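Local coordinates for eukaryotic translation initiation factor 2A (Schizosaccharomyces pombe, PDB 3WJ9), which probably directs the binding of methionyl-tRNAi to 40S ribosomal subunits in the early steps of protein synthesis on a small number of specific mRNAs, at residues A[270-275]-A[284-289]. Sequence-based numbering, arbitrary orientation.
Sequences PIHDVC and GIVYGY
The carbonyl oxygen of V286 accepts two backbone N-H groups at once, those of H272 and D273, and this shared acceptor marks a classic beta bulge in the hairpin of strands 271-276 and 283-287, the two that begin a four-stranded antiparallel blade of the beta-propeller, within the second WD repeat. D273 N lies 3.2 Å from V286 O, in the carbonyl plane and on a lone pair; H272 N also points to V286 O, but so closely in the model that the length of that bond is doubtful. The extra residue shifts the register by one between I271 and D273, after which pairing is regular: V286 N returns a nearly straight bond to D273 O (3.1 Å, 168° at the hydrogen), and G284 N closes on C275 O at 3.0 Å.

H272, the inserted residue, shows how a bulge can turn a side chain alongside the partner strand. Its CG stands anti to the carbonyl carbon (chi1 -67°), which carries the imidazole along the partner chain until NE2 donates a bent hydrogen bond to G288 O (2.9 Å). That oxygen sits at the ring edge, 10° out of the ring plane, while NE2 approaches tilted from the carbonyl plane. H272 CB rests against V286 CG1 at 3.8 Å, and A292 and M290 also touch this side chain. An alanine here would probably leave G288 O without its imidazole partner and the loop after strand 283-287 less firmly tied to the bulge. D273 turns its carboxylate to the next blade, where OD2 accepts the backbone N-H of L315.

On the face that carries I271, V274, I285 and Y287, the contact across the strands is made by aliphatic carbons. I271 spreads its two branches over separate neighbours: CG1 lies 3.8 Å from Y287 CB, and CG2 meets CG2 of I285 at 3.6 Å.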
# COMPACT_ATOMS: atom_id res chain seq x y z
N PRO A 270 17.75 7.32 12.24
CA PRO A 270 16.41 7.15 11.66
C PRO A 270 16.01 5.69 11.47
O PRO A 270 16.88 4.83 11.30
CB PRO A 270 16.53 7.84 10.30
CG PRO A 270 17.97 7.69 9.95
CD PRO A 270 18.72 7.81 11.25
N ILE A 271 14.71 5.42 11.51
CA ILE A 271 14.19 4.12 11.12
C ILE A 271 13.92 4.16 9.62
O ILE A 271 13.26 5.08 9.14
CB ILE A 271 12.90 3.75 11.89
CG1 ILE A 271 13.18 3.53 13.38
CG2 ILE A 271 12.26 2.51 11.30
CD1 ILE A 271 13.05 4.78 14.23
N HIS A 272 14.43 3.18 8.89
CA HIS A 272 14.36 3.21 7.43
C HIS A 272 13.11 2.52 6.90
O HIS A 272 12.58 2.89 5.86
CB HIS A 272 15.62 2.56 6.82
CG HIS A 272 16.88 3.34 7.06
ND1 HIS A 272 17.25 4.41 6.29
CD2 HIS A 272 17.84 3.20 8.00
CE1 HIS A 272 18.40 4.90 6.73
NE2 HIS A 272 18.78 4.19 7.77
N ASP A 273 12.63 1.52 7.64
CA ASP A 273 11.45 0.77 7.22
C ASP A 273 10.76 0.12 8.40
O ASP A 273 11.40 -0.35 9.34
CB ASP A 273 11.84 -0.29 6.18
CG ASP A 273 10.75 -0.53 5.16
OD1 ASP A 273 9.56 -0.34 5.50
OD2 ASP A 273 11.08 -0.92 4.02
N VAL A 274 9.43 0.10 8.37
CA VAL A 274 8.65 -0.60 9.39
C VAL A 274 7.64 -1.52 8.69
O VAL A 274 6.92 -1.08 7.79
CB VAL A 274 7.92 0.37 10.34
CG1 VAL A 274 7.37 -0.37 11.54
CG2 VAL A 274 8.86 1.48 10.79
N CYS A 275 7.60 -2.78 9.09
CA CYS A 275 6.78 -3.76 8.37
C CYS A 275 6.29 -4.91 9.26
O CYS A 275 7.07 -5.50 10.01
CB CYS A 275 7.58 -4.34 7.20
SG CYS A 275 6.62 -5.36 6.05
N GLY A 284 9.31 -6.46 11.81
CA GLY A 284 10.72 -6.09 11.80
C GLY A 284 10.97 -4.61 11.58
O GLY A 284 10.09 -3.88 11.14
N ILE A 285 12.19 -4.18 11.90
CA ILE A 285 12.57 -2.77 11.80
C ILE A 285 13.97 -2.60 11.21
O ILE A 285 14.91 -3.25 11.65
CB ILE A 285 12.53 -2.08 13.18
CG1 ILE A 285 11.16 -2.26 13.85
CG2 ILE A 285 12.87 -0.61 13.05
CD1 ILE A 285 11.08 -1.66 15.23
N VAL A 286 14.08 -1.73 10.22
CA VAL A 286 15.39 -1.32 9.70
C VAL A 286 15.68 0.10 10.19
O VAL A 286 15.00 1.05 9.79
CB VAL A 286 15.44 -1.37 8.17
CG1 VAL A 286 16.81 -0.93 7.68
CG2 VAL A 286 15.14 -2.78 7.68
N TYR A 287 16.69 0.24 11.04
CA TYR A 287 16.86 1.46 11.82
C TYR A 287 18.32 1.91 11.96
O TYR A 287 19.24 1.11 11.80
CB TYR A 287 16.26 1.27 13.21
CG TYR A 287 16.89 0.13 13.97
CD1 TYR A 287 16.48 -1.19 13.77
CD2 TYR A 287 17.90 0.36 14.90
CE1 TYR A 287 17.06 -2.23 14.46
CE2 TYR A 287 18.48 -0.68 15.60
CZ TYR A 287 18.06 -1.97 15.37
OH TYR A 287 18.63 -3.01 16.07
N GLY A 288 18.50 3.19 12.28
CA GLY A 288 19.81 3.73 12.60
C GLY A 288 20.62 4.15 11.39
O GLY A 288 20.29 3.80 10.26
N TYR A 289 21.69 4.90 11.63
CA TYR A 289 22.59 5.30 10.56
C TYR A 289 23.28 4.06 10.00
O TYR A 289 23.62 3.14 10.74
CB TYR A 289 23.62 6.32 11.05
CG TYR A 289 24.57 5.80 12.11
CD1 TYR A 289 25.77 5.19 11.77
CD2 TYR A 289 24.26 5.92 13.46
CE1 TYR A 289 26.63 4.70 12.73
CE2 TYR A 289 25.12 5.44 14.44
CZ TYR A 289 26.31 4.83 14.06
OH TYR A 289 27.17 4.35 15.02